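Local coordinates for protein esterase (Rhizomucor miehei CAU432, PDB 4WY8) that probably hydrolyses carboxylic esters as a carboxylesterase of the alpha/beta-hydrolase fold, at residues A[253-258]-A[279-284]; A[186-191]-A[249-254]; A[237-242]-A[268-273]; A[192-197]-A[261-266]; A[257-262]-A[285-290]. All coordinates share one frame; numbering follows the deposited sequence.

Following the chain, contact 2 opens at 186-191 and closes where 249-254 returns beside that strand. Before it closes, 192-197 has opened contact 4, which ends at 261-266, and 237-242 has opened contact 3, which ends at 268-273; these three loops cross one another and none nests inside another. Contact 1 starts where contact 2 ends and closes at 279-284, crossing contacts 3 and 4 because helix 264-276 lies between its strands; contact 5 follows from the same strand, 257-262 with 285-290. Contacts 2, 1 and 5 unite three adjacent parallel strands; contacts 3 and 4 pin helix 264-276 and its N-terminal turn to the loops 237-242 and 192-197. Contacts 4 and 5 share D261, probably the triad aspartate.

Contact 1 (A[253-258]-A[279-284]); sequences ALVITA and NDVTAV
I256 and V284 rise alongside each other from neighbouring parallel strands of the alpha/beta-hydrolase sheet, where helix 264-276 forms the crossover of a beta-alpha-beta unit. The CG2 methyl of V284, set between its own backbone N and carbonyl carbon, fills the hollow beside I256 CG1 at 3.7 Å. On the same face L254 is a longer bump: with CG anti to the backbone N (chi1 171°), its CD1 leans over the neighbouring strand, coming 3.6 Å from T282 O and 4.0 Å from T282 CG2. Beyond these residues, helix 301-322 covers this face with I310 and W313.

The other face is shallower. A253 and A283 present single methyls, and V255 and V281 stand as low ridges beside them; V255 CB and A283 CB are 4.4 Å apart. The alanines suit this side because helix 264-276 packs closely here, A271 against A283, with L274 against V281.

Between the faces, the backbones share five nearly straight hydrogen bonds in parallel register, among them V255 N to T282 O at 2.8 Å and V284 N to V255 O at 2.9 Å. T257, the last residue of 253-258 bonded here, directs its OG1 to E268 of the helix. On its outer edge V284 pairs antiparallel with a strand of the second subunit, so the sheet continues through the dimer. At the start of the pairing A253 N donates to D280 O at 2.8 Å, with an N-H...O angle of 171°.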
# COMPACT_ATOMS: atom_id res chain seq x y z
N ALA A 253 6.46 -6.88 -9.85
CA ALA A 253 7.00 -6.84 -8.49
C ALA A 253 6.23 -5.93 -7.55
O ALA A 253 5.82 -4.83 -7.93
CB ALA A 253 8.45 -6.39 -8.52
N LEU A 254 6.09 -6.39 -6.31
CA LEU A 254 5.59 -5.56 -5.20
C LEU A 254 6.68 -5.52 -4.13
O LEU A 254 7.06 -6.56 -3.60
CB LEU A 254 4.27 -6.11 -4.65
CG LEU A 254 3.70 -5.49 -3.35
CD1 LEU A 254 3.39 -4.01 -3.52
CD2 LEU A 254 2.44 -6.26 -2.84
N VAL A 255 7.20 -4.32 -3.86
CA VAL A 255 8.27 -4.15 -2.90
C VAL A 255 7.74 -3.32 -1.75
O VAL A 255 7.30 -2.17 -1.93
CB VAL A 255 9.51 -3.47 -3.53
CG1 VAL A 255 10.69 -3.38 -2.53
CG2 VAL A 255 9.93 -4.23 -4.77
N ILE A 256 7.71 -3.93 -0.56
CA ILE A 256 7.16 -3.27 0.62
C ILE A 256 8.27 -3.00 1.63
O ILE A 256 8.99 -3.92 2.02
CB ILE A 256 6.05 -4.12 1.27
CG1 ILE A 256 4.85 -4.22 0.33
CG2 ILE A 256 5.56 -3.50 2.57
CD1 ILE A 256 3.96 -5.38 0.66
N THR A 257 8.41 -1.74 2.04
CA THR A 257 9.45 -1.41 3.03
C THR A 257 8.83 -0.82 4.30
O THR A 257 7.69 -0.30 4.29
CB THR A 257 10.49 -0.39 2.47
OG1 THR A 257 9.82 0.81 2.03
CG2 THR A 257 11.29 -1.00 1.31
N ALA A 258 9.59 -0.93 5.40
CA ALA A 258 9.18 -0.37 6.68
C ALA A 258 9.90 0.94 6.93
O ALA A 258 11.11 1.05 6.67
CB ALA A 258 9.45 -1.37 7.82
N ASN A 279 10.68 -2.62 -15.42
CA ASN A 279 9.79 -3.64 -14.89
C ASN A 279 8.49 -3.04 -14.39
O ASN A 279 8.40 -1.84 -14.20
CB ASN A 279 10.50 -4.43 -13.79
CG ASN A 279 11.60 -5.33 -14.34
OD1 ASN A 279 11.31 -6.29 -15.09
ND2 ASN A 279 12.85 -5.06 -13.96
N ASP A 280 7.47 -3.88 -14.24
CA ASP A 280 6.20 -3.51 -13.58
C ASP A 280 6.38 -3.56 -12.04
O ASP A 280 6.28 -4.63 -11.43
CB ASP A 280 5.08 -4.46 -14.03
CG ASP A 280 3.70 -4.10 -13.45
OD1 ASP A 280 3.58 -3.17 -12.61
OD2 ASP A 280 2.72 -4.79 -13.83
N VAL A 281 6.63 -2.41 -11.43
CA VAL A 281 7.06 -2.38 -10.03
C VAL A 281 6.13 -1.49 -9.20
O VAL A 281 5.91 -0.33 -9.55
CB VAL A 281 8.51 -1.87 -9.90
CG1 VAL A 281 9.03 -2.02 -8.46
CG2 VAL A 281 9.41 -2.65 -10.84
N THR A 282 5.60 -2.05 -8.11
CA THR A 282 4.85 -1.26 -7.15
C THR A 282 5.69 -1.23 -5.87
O THR A 282 6.02 -2.28 -5.34
CB THR A 282 3.44 -1.87 -6.89
OG1 THR A 282 2.78 -2.07 -8.14
CG2 THR A 282 2.58 -0.98 -5.99
N ALA A 283 6.10 -0.04 -5.43
CA ALA A 283 6.98 0.10 -4.25
C ALA A 283 6.32 1.02 -3.23
O ALA A 283 5.93 2.14 -3.55
CB ALA A 283 8.36 0.64 -4.64
N VAL A 284 6.15 0.51 -2.02
CA VAL A 284 5.43 1.26 -1.00
C VAL A 284 6.14 1.17 0.32
O VAL A 284 6.61 0.11 0.72
CB VAL A 284 3.98 0.73 -0.86
CG1 VAL A 284 3.25 0.87 -2.16
CG2 VAL A 284 3.99 -0.73 -0.51
O HOH W 1 3.39 -4.04 -9.61

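Contact 2 (A[186-191]-A[249-254]); sequences KGQVLI and VLPRAL
Q188 grips the incoming segment 249-254 with both backbone and side chain. Three backbone bonds join the strands in parallel: Q188 N donates to R252 O at 2.8 Å, L254 N returns a bond to Q188 O, and L190 N reaches L254 O at 2.7 Å. G187 passes R252 O closely, its CA only 3.2 Å from that oxygen, in a CH...O contact.

The amide of Q188 adds a bond of its own. With CG held between the backbone N and the carbonyl carbon (chi1 62°) and the chain extended beyond, NE2 reaches P251 O at 2.9 Å. That oxygen lies close to the amide plane, while the donor is tilted 18° from the carbonyl plane of P251. A glutamine suits this place: it is long enough to bind a carbonyl that precedes the regular strand pairing.

Van der Waals contacts fill in around these bonds. Q188 CG rests on A253 CB at 3.6 Å, P251 CB lies against the G187 backbone, 3.7 Å from its N, and V189 CG1 faces L254 CD2 more loosely at 4.3 Å. R252 sends its extended chain away from this interface, to T317 and W313 of helix 301-322 and to D280.

Strand 188-191 lies between strands 159-163 and 253-258 in the central sheet; helix 165-179 covers the side of Q188 and P251, and helix 301-322 that of V189 and L254.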
# COMPACT_ATOMS: atom_id res chain seq x y z
N LYS A 186 5.42 -15.54 -12.26
CA LYS A 186 4.58 -14.45 -12.75
C LYS A 186 4.55 -13.20 -11.90
O LYS A 186 3.93 -12.19 -12.29
CB LYS A 186 3.13 -14.95 -12.92
CG LYS A 186 3.02 -16.28 -13.64
CD LYS A 186 3.63 -16.18 -15.05
CE LYS A 186 3.59 -17.54 -15.75
NZ LYS A 186 4.31 -17.53 -17.07
N GLY A 187 5.14 -13.26 -10.72
CA GLY A 187 5.11 -12.12 -9.82
C GLY A 187 6.04 -12.36 -8.66
O GLY A 187 6.27 -13.51 -8.26
N GLN A 188 6.58 -11.28 -8.12
CA GLN A 188 7.45 -11.42 -6.96
C GLN A 188 6.98 -10.42 -5.92
O GLN A 188 6.70 -9.26 -6.25
CB GLN A 188 8.93 -11.19 -7.36
CG GLN A 188 9.22 -9.81 -7.90
CD GLN A 188 10.66 -9.64 -8.39
OE1 GLN A 188 11.62 -9.98 -7.68
NE2 GLN A 188 10.83 -9.05 -9.59
N VAL A 189 6.83 -10.88 -4.68
CA VAL A 189 6.48 -9.99 -3.56
C VAL A 189 7.62 -9.89 -2.57
O VAL A 189 7.96 -10.90 -1.91
CB VAL A 189 5.23 -10.45 -2.79
CG1 VAL A 189 4.97 -9.52 -1.59
CG2 VAL A 189 4.01 -10.56 -3.72
N LEU A 190 8.21 -8.69 -2.46
CA LEU A 190 9.38 -8.51 -1.60
C LEU A 190 9.03 -7.67 -0.36
O LEU A 190 8.79 -6.47 -0.45
CB LEU A 190 10.53 -7.84 -2.37
CG LEU A 190 10.92 -8.36 -3.75
CD1 LEU A 190 12.13 -7.57 -4.28
CD2 LEU A 190 11.21 -9.85 -3.75
N ILE A 191 8.97 -8.33 0.78
CA ILE A 191 8.62 -7.68 2.03
C ILE A 191 9.87 -7.35 2.81
O ILE A 191 10.59 -8.26 3.25
CB ILE A 191 7.71 -8.56 2.89
CG1 ILE A 191 6.48 -8.98 2.08
CG2 ILE A 191 7.30 -7.82 4.16
CD1 ILE A 191 5.62 -10.02 2.79
N VAL A 249 13.42 -7.47 -17.73
CA VAL A 249 12.49 -8.60 -17.88
C VAL A 249 12.45 -9.52 -16.64
O VAL A 249 12.61 -10.74 -16.69
CB VAL A 249 12.78 -9.34 -19.25
CG1 VAL A 249 13.35 -8.35 -20.27
CG2 VAL A 249 13.73 -10.53 -19.16
N LEU A 250 12.22 -8.91 -15.48
CA LEU A 250 11.93 -9.67 -14.26
C LEU A 250 10.42 -9.70 -14.01
O LEU A 250 9.66 -8.90 -14.60
CB LEU A 250 12.68 -9.06 -13.07
CG LEU A 250 14.18 -9.32 -13.06
CD1 LEU A 250 14.80 -8.74 -11.81
CD2 LEU A 250 14.51 -10.78 -13.20
N PRO A 251 9.96 -10.61 -13.13
CA PRO A 251 8.50 -10.65 -12.93
C PRO A 251 7.94 -9.40 -12.26
O PRO A 251 8.62 -8.73 -11.48
CB PRO A 251 8.30 -11.91 -12.08
CG PRO A 251 9.50 -12.77 -12.39
CD PRO A 251 10.64 -11.77 -12.54
N ARG A 252 6.71 -9.07 -12.62
CA ARG A 252 5.91 -8.01 -11.96
C ARG A 252 6.13 -8.03 -10.42
O ARG A 252 6.05 -9.09 -9.79
CB ARG A 252 4.43 -8.22 -12.31
CG ARG A 252 3.43 -7.33 -11.62
CD ARG A 252 1.98 -7.70 -12.07
NE ARG A 252 1.00 -7.42 -11.03
CZ ARG A 252 0.41 -6.24 -10.87
NH1 ARG A 252 0.70 -5.24 -11.71
NH2 ARG A 252 -0.47 -6.04 -9.88
N ALA A 253 6.46 -6.88 -9.85
CA ALA A 253 7.00 -6.84 -8.49
C ALA A 253 6.23 -5.93 -7.55
O ALA A 253 5.82 -4.83 -7.93
CB ALA A 253 8.45 -6.39 -8.52
N LEU A 254 6.09 -6.39 -6.31
CA LEU A 254 5.59 -5.56 -5.20
C LEU A 254 6.68 -5.52 -4.13
O LEU A 254 7.06 -6.56 -3.60
CB LEU A 254 4.27 -6.11 -4.65
CG LEU A 254 3.70 -5.49 -3.35
CD1 LEU A 254 3.39 -4.01 -3.52
CD2 LEU A 254 2.44 -6.26 -2.84
O HOH W 2 5.33 -10.46 -14.97

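Contact 3 (A[237-242]-A[268-273]); sequences ACPLKA and EAYARK
K273 stretches from its helix across to the short 3-10 turn 239-241, its chain extended beyond CG, and ends between two backbone carbonyls. NZ donates to L240 O at 2.7 Å and to A242 O at 2.8 Å, tilted by about 20° from each carbonyl plane. A lysine suits this place: its aliphatic length spans the distance, with CE 3.3 Å from L240 O, and its ammonium group brings protons for both oxygens.

While K273 reaches from the helix toward the loop, L240 reaches from the loop toward the helix. Its chi1 of -175° together with chi2 of 56° brings CD1 onto the helix surface, 3.6 Å from Y270 N and 3.9 Å from A269 CB; the small alanine permits this close approach. The helix is 264-276, the crossover of a beta-alpha-beta unit in the alpha/beta-hydrolase fold, and segment 237-242 belongs to the loop between helices 215-225 and 244-247.

Y270 swings its ring toward P239. CE1 comes 3.7 Å from P239 CB and 3.5 Å from P239 O, an oblique approach, while helix 165-179 packs on the proline through N168, V172 and I175. K241, turned away from the helix, forms salt bridges with D196 and D197.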
# COMPACT_ATOMS: atom_id res chain seq x y z
N ALA A 237 23.69 -12.75 -4.12
CA ALA A 237 23.75 -12.48 -2.69
C ALA A 237 23.12 -11.11 -2.42
O ALA A 237 22.19 -10.96 -1.61
CB ALA A 237 25.21 -12.50 -2.22
N CYS A 238 23.61 -10.11 -3.14
CA CYS A 238 23.19 -8.72 -2.98
C CYS A 238 22.69 -8.22 -4.32
O CYS A 238 23.46 -7.69 -5.12
CB CYS A 238 24.34 -7.85 -2.49
SG CYS A 238 25.10 -8.44 -0.93
N PRO A 239 21.39 -8.41 -4.59
CA PRO A 239 20.84 -8.04 -5.90
C PRO A 239 20.87 -6.54 -6.18
O PRO A 239 20.69 -6.16 -7.33
CB PRO A 239 19.39 -8.55 -5.83
CG PRO A 239 19.09 -8.70 -4.34
CD PRO A 239 20.41 -9.09 -3.72
N LEU A 240 21.10 -5.71 -5.17
CA LEU A 240 21.22 -4.26 -5.41
C LEU A 240 22.47 -3.90 -6.21
O LEU A 240 22.52 -2.84 -6.86
CB LEU A 240 21.23 -3.50 -4.09
CG LEU A 240 21.23 -1.97 -4.14
CD1 LEU A 240 20.05 -1.41 -4.96
CD2 LEU A 240 21.26 -1.41 -2.73
N LYS A 241 23.47 -4.77 -6.17
CA LYS A 241 24.71 -4.54 -6.91
C LYS A 241 24.54 -4.89 -8.39
O LYS A 241 25.44 -4.66 -9.20
CB LYS A 241 25.86 -5.38 -6.32
CG LYS A 241 26.13 -5.20 -4.81
CD LYS A 241 27.39 -6.00 -4.41
CE LYS A 241 27.58 -6.08 -2.89
NZ LYS A 241 27.60 -4.73 -2.25
N ALA A 242 23.39 -5.47 -8.76
CA ALA A 242 23.16 -5.83 -10.15
C ALA A 242 23.08 -4.60 -11.04
O ALA A 242 22.67 -3.52 -10.60
CB ALA A 242 21.88 -6.66 -10.29
N GLU A 268 14.23 0.18 -0.91
CA GLU A 268 13.73 1.22 -1.80
C GLU A 268 14.66 1.48 -3.02
O GLU A 268 14.18 1.62 -4.15
CB GLU A 268 13.46 2.50 -1.00
CG GLU A 268 12.33 2.27 0.02
CD GLU A 268 11.81 3.51 0.73
OE1 GLU A 268 12.30 4.63 0.47
OE2 GLU A 268 10.86 3.36 1.55
N ALA A 269 15.98 1.47 -2.82
CA ALA A 269 16.92 1.60 -3.94
C ALA A 269 16.80 0.42 -4.93
O ALA A 269 16.94 0.60 -6.15
CB ALA A 269 18.34 1.73 -3.44
N TYR A 270 16.55 -0.78 -4.41
CA TYR A 270 16.35 -1.93 -5.30
C TYR A 270 15.08 -1.75 -6.10
O TYR A 270 15.04 -2.07 -7.31
CB TYR A 270 16.31 -3.25 -4.53
CG TYR A 270 16.22 -4.47 -5.43
CD1 TYR A 270 17.26 -4.79 -6.31
CD2 TYR A 270 15.12 -5.33 -5.38
CE1 TYR A 270 17.19 -5.90 -7.15
CE2 TYR A 270 15.05 -6.46 -6.22
CZ TYR A 270 16.10 -6.73 -7.11
OH TYR A 270 16.07 -7.83 -7.95
N ALA A 271 14.04 -1.21 -5.46
CA ALA A 271 12.83 -0.90 -6.24
C ALA A 271 13.09 0.14 -7.35
O ALA A 271 12.60 -0.01 -8.50
CB ALA A 271 11.74 -0.42 -5.32
N ARG A 272 13.83 1.20 -7.03
CA ARG A 272 14.21 2.18 -8.07
C ARG A 272 14.97 1.54 -9.23
O ARG A 272 14.65 1.79 -10.38
CB ARG A 272 15.04 3.30 -7.47
CG ARG A 272 14.26 4.20 -6.57
CD ARG A 272 15.02 5.47 -6.20
NE ARG A 272 14.34 6.09 -5.06
CZ ARG A 272 14.64 5.84 -3.79
NH1 ARG A 272 15.63 4.99 -3.51
NH2 ARG A 272 13.96 6.42 -2.81
N LYS A 273 15.94 0.68 -8.93
CA LYS A 273 16.63 -0.06 -10.00
C LYS A 273 15.67 -0.92 -10.84
O LYS A 273 15.82 -1.02 -12.07
CB LYS A 273 17.73 -0.96 -9.45
CG LYS A 273 19.01 -0.22 -9.03
CD LYS A 273 20.23 -1.14 -9.11
CE LYS A 273 21.51 -0.38 -8.73
NZ LYS A 273 22.73 -1.22 -8.96

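Contact 4 (A[192-197]-A[261-266]); sequences YPVTDD and DVLREE
The ring of Y192 and the carboxylate of D261 stand nearly perpendicular, their planes 85° apart, with D261 OD2 3.5 Å from Y192 CB and oblique to the ring. H291 meets the same ring, and its ND1 is hydrogen-bonded to D261 OD2, consistent with the Ser-His-Asp triad of the alpha/beta-hydrolase fold, in which S164 would be the nucleophile. The other oxygen, OD1, receives L263 N from above the carboxylate plane, a capping bond that steadies the aspartate in the type I turn leading into helix 264-276. At the edge of the R264 guanidinium, E265 OE2 lies in plane in a salt bridge.

Next in the turn, L263 fills the angle of loop 192-197. Its CD1 touches V194 CG2 at 3.6 Å, the two side chains crossing at a slant, while CB packs on P193 O. A water bridges P193 O and L263 O, giving each a donor.

E266 then clasps the loop further along. Its CG sits between the backbone N and the carbonyl carbon (chi1 62°), and the extended chain lies beside V194. A buried glutamate suits two adjacent loop N-H groups: OE2 takes T195 N on its anti lone pair at 3.0 Å and D196 N from 56° above the carboxylate plane at 3.1 Å. The side chains of T195 and E266 run antiparallel alongside each other, and T195 OG1 makes a weak bond to E266 O at 2.9 Å.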
# COMPACT_ATOMS: atom_id res chain seq x y z
N TYR A 192 10.09 -6.06 3.02
CA TYR A 192 11.34 -5.48 3.53
C TYR A 192 12.55 -6.38 3.31
O TYR A 192 13.10 -6.95 4.25
CB TYR A 192 11.19 -5.08 5.02
CG TYR A 192 10.46 -6.04 5.98
CD1 TYR A 192 10.82 -7.38 6.08
CD2 TYR A 192 9.44 -5.58 6.82
CE1 TYR A 192 10.18 -8.25 6.97
CE2 TYR A 192 8.77 -6.44 7.71
CZ TYR A 192 9.15 -7.77 7.79
OH TYR A 192 8.51 -8.63 8.69
N PRO A 193 12.97 -6.52 2.04
CA PRO A 193 14.05 -7.45 1.68
C PRO A 193 15.46 -7.00 2.06
O PRO A 193 15.68 -5.79 2.21
CB PRO A 193 13.93 -7.55 0.14
CG PRO A 193 13.36 -6.23 -0.27
CD PRO A 193 12.40 -5.85 0.85
N VAL A 194 16.36 -7.96 2.24
CA VAL A 194 17.79 -7.69 2.25
C VAL A 194 18.26 -7.66 0.80
O VAL A 194 17.99 -8.60 0.04
CB VAL A 194 18.59 -8.79 3.01
CG1 VAL A 194 20.07 -8.37 3.15
CG2 VAL A 194 17.97 -9.08 4.35
N THR A 195 18.89 -6.56 0.37
CA THR A 195 19.35 -6.46 -1.01
C THR A 195 20.81 -6.03 -1.12
O THR A 195 21.34 -5.96 -2.23
CB THR A 195 18.54 -5.44 -1.83
OG1 THR A 195 18.79 -4.12 -1.34
CG2 THR A 195 17.06 -5.76 -1.80
N ASP A 196 21.45 -5.70 -0.00
CA ASP A 196 22.83 -5.23 -0.06
C ASP A 196 23.56 -5.51 1.25
O ASP A 196 22.96 -6.04 2.21
CB ASP A 196 22.89 -3.73 -0.42
CG ASP A 196 24.19 -3.34 -1.15
OD1 ASP A 196 24.89 -4.25 -1.64
OD2 ASP A 196 24.47 -2.12 -1.31
N ASP A 197 24.86 -5.22 1.27
CA ASP A 197 25.67 -5.43 2.46
C ASP A 197 26.34 -4.13 2.89
O ASP A 197 27.40 -4.15 3.50
CB ASP A 197 26.71 -6.53 2.22
CG ASP A 197 27.85 -6.07 1.28
OD1 ASP A 197 27.64 -5.17 0.44
OD2 ASP A 197 28.97 -6.62 1.41
N ASP A 261 13.41 0.86 9.81
CA ASP A 261 14.05 -0.42 9.47
C ASP A 261 15.41 -0.11 8.88
O ASP A 261 15.53 0.77 8.01
CB ASP A 261 13.18 -1.21 8.47
CG ASP A 261 13.77 -2.60 8.10
OD1 ASP A 261 14.84 -3.03 8.63
OD2 ASP A 261 13.12 -3.30 7.28
N VAL A 262 16.44 -0.82 9.35
CA VAL A 262 17.79 -0.61 8.81
C VAL A 262 17.84 -0.94 7.32
O VAL A 262 18.63 -0.35 6.58
CB VAL A 262 18.86 -1.46 9.54
CG1 VAL A 262 19.03 -0.97 10.97
CG2 VAL A 262 18.52 -2.96 9.49
N LEU A 263 16.96 -1.84 6.86
CA LEU A 263 16.96 -2.28 5.46
C LEU A 263 16.14 -1.39 4.56
O LEU A 263 15.95 -1.70 3.37
CB LEU A 263 16.42 -3.73 5.36
CG LEU A 263 17.17 -4.80 6.16
CD1 LEU A 263 16.53 -6.14 5.94
CD2 LEU A 263 18.66 -4.82 5.73
N ARG A 264 15.58 -0.31 5.10
CA ARG A 264 14.67 0.51 4.32
C ARG A 264 15.28 1.06 3.05
O ARG A 264 14.72 0.91 1.94
CB ARG A 264 14.17 1.68 5.15
CG ARG A 264 13.20 2.57 4.38
CD ARG A 264 12.78 3.78 5.19
NE ARG A 264 13.81 4.80 5.19
CZ ARG A 264 13.93 5.73 6.14
NH1 ARG A 264 13.09 5.72 7.16
NH2 ARG A 264 14.89 6.64 6.07
N GLU A 265 16.45 1.68 3.19
CA GLU A 265 17.07 2.36 2.05
C GLU A 265 17.46 1.42 0.91
O GLU A 265 17.22 1.75 -0.24
CB GLU A 265 18.25 3.19 2.52
CG GLU A 265 17.78 4.42 3.28
CD GLU A 265 16.77 5.22 2.46
OE1 GLU A 265 17.08 5.53 1.29
OE2 GLU A 265 15.65 5.52 2.95
N GLU A 266 18.03 0.25 1.22
CA GLU A 266 18.43 -0.67 0.18
C GLU A 266 17.24 -1.34 -0.53
O GLU A 266 17.31 -1.64 -1.73
CB GLU A 266 19.38 -1.73 0.75
CG GLU A 266 18.76 -2.58 1.84
CD GLU A 266 19.80 -3.35 2.63
OE1 GLU A 266 20.48 -2.70 3.47
OE2 GLU A 266 19.94 -4.60 2.44
O HOH W 3 14.13 -3.63 2.52

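Contact 5 (A[257-262]-A[285-290]); sequences TAEADV and RYLGII
E259 and its neighbours meet 285-290 in a buried contact of the alpha/beta-hydrolase sheet, where both chains turn a corner beyond the parallel pairing of their strands. Y286 N bonds T257 O at 2.8 Å, and E259 N bonds Y286 O at 3.1 Å.

At the corner the E259 side chain joins in. With CG anti to the backbone N (chi1 -179°) and the chain extended beyond, it brings OE1 to G288 N at 2.9 Å, met nearly along the C-O axis. G288 suits the bend, since its positive phi is easily reached without a side chain. OE1 also lies 3.6 Å from L287 CG, against the leucine branch. OE2 has a water shared with R285 NH1 and a salt bridge to R272 of the second subunit; R285 itself pairs with E268.

Beside it the A258 CB methyl, small enough to admit a branched neighbour, meets the CG1 methylene of I289 at 3.6 Å; separately, A260 N donates to I289 O at 3.1 Å. These turns lead to D261 and H291, probable members of the catalytic triad. Helix 301-322 flanks Y286 and I289, helix 9-17 covers I289 and I290, and strand 281-286 pairs outward with the second subunit.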
# COMPACT_ATOMS: atom_id res chain seq x y z
N THR A 257 8.41 -1.74 2.04
CA THR A 257 9.45 -1.41 3.03
C THR A 257 8.83 -0.82 4.30
O THR A 257 7.69 -0.30 4.29
CB THR A 257 10.49 -0.39 2.47
OG1 THR A 257 9.82 0.81 2.03
CG2 THR A 257 11.29 -1.00 1.31
N ALA A 258 9.59 -0.93 5.40
CA ALA A 258 9.18 -0.37 6.68
C ALA A 258 9.90 0.94 6.93
O ALA A 258 11.11 1.05 6.67
CB ALA A 258 9.45 -1.37 7.82
N GLU A 259 9.18 1.92 7.46
CA GLU A 259 9.78 3.22 7.75
C GLU A 259 10.92 3.11 8.77
O GLU A 259 11.98 3.70 8.56
CB GLU A 259 8.73 4.20 8.25
CG GLU A 259 9.30 5.58 8.53
CD GLU A 259 8.29 6.50 9.18
OE1 GLU A 259 7.40 5.97 9.89
OE2 GLU A 259 8.41 7.74 9.02
N ALA A 260 10.71 2.40 9.87
CA ALA A 260 11.77 2.31 10.89
C ALA A 260 12.52 0.99 10.79
O ALA A 260 12.29 0.10 11.60
CB ALA A 260 11.19 2.50 12.27
N ASP A 261 13.41 0.86 9.81
CA ASP A 261 14.05 -0.42 9.47
C ASP A 261 15.41 -0.11 8.88
O ASP A 261 15.53 0.77 8.01
CB ASP A 261 13.18 -1.21 8.47
CG ASP A 261 13.77 -2.60 8.10
OD1 ASP A 261 14.84 -3.03 8.63
OD2 ASP A 261 13.12 -3.30 7.28
N VAL A 262 16.44 -0.82 9.35
CA VAL A 262 17.79 -0.61 8.81
C VAL A 262 17.84 -0.94 7.32
O VAL A 262 18.63 -0.35 6.58
CB VAL A 262 18.86 -1.46 9.54
CG1 VAL A 262 19.03 -0.97 10.97
CG2 VAL A 262 18.52 -2.96 9.49
N ARG A 285 6.24 2.30 1.01
CA ARG A 285 6.80 2.34 2.36
C ARG A 285 5.65 2.47 3.36
O ARG A 285 4.83 3.37 3.23
CB ARG A 285 7.76 3.52 2.51
CG ARG A 285 8.28 3.71 3.93
CD ARG A 285 8.85 5.11 4.12
NE ARG A 285 10.03 5.33 3.29
CZ ARG A 285 10.86 6.37 3.45
NH1 ARG A 285 10.62 7.25 4.40
NH2 ARG A 285 11.92 6.51 2.65
N TYR A 286 5.55 1.56 4.33
CA TYR A 286 4.53 1.69 5.36
C TYR A 286 5.07 2.49 6.53
O TYR A 286 6.16 2.19 7.04
CB TYR A 286 4.03 0.33 5.83
CG TYR A 286 2.88 -0.20 4.99
CD1 TYR A 286 3.09 -0.71 3.71
CD2 TYR A 286 1.58 -0.20 5.49
CE1 TYR A 286 2.03 -1.19 2.94
CE2 TYR A 286 0.52 -0.69 4.74
CZ TYR A 286 0.75 -1.18 3.46
OH TYR A 286 -0.30 -1.67 2.73
N LEU A 287 4.31 3.49 6.96
CA LEU A 287 4.78 4.34 8.05
C LEU A 287 4.45 3.75 9.41
O LEU A 287 3.48 3.00 9.57
CB LEU A 287 4.19 5.74 7.94
CG LEU A 287 5.09 6.74 7.19
CD1 LEU A 287 5.14 6.47 5.67
CD2 LEU A 287 4.63 8.15 7.46
N GLY A 288 5.33 4.06 10.37
CA GLY A 288 5.15 3.68 11.76
C GLY A 288 5.39 2.22 12.11
O GLY A 288 5.03 1.79 13.21
N ILE A 289 6.03 1.46 11.23
CA ILE A 289 6.28 0.06 11.54
C ILE A 289 7.76 -0.28 11.53
O ILE A 289 8.59 0.42 10.96
CB ILE A 289 5.57 -0.91 10.55
CG1 ILE A 289 6.14 -0.77 9.14
CG2 ILE A 289 4.08 -0.68 10.54
CD1 ILE A 289 5.72 -1.90 8.25
N ILE A 290 8.06 -1.40 12.18
CA ILE A 290 9.41 -1.91 12.21
C ILE A 290 9.51 -3.21 11.45
O ILE A 290 8.51 -3.83 11.08
CB ILE A 290 9.91 -2.15 13.64
CG1 ILE A 290 8.95 -3.10 14.38
CG2 ILE A 290 10.08 -0.82 14.36
CD1 ILE A 290 9.56 -3.76 15.65
O HOH W 4 8.59 8.13 5.94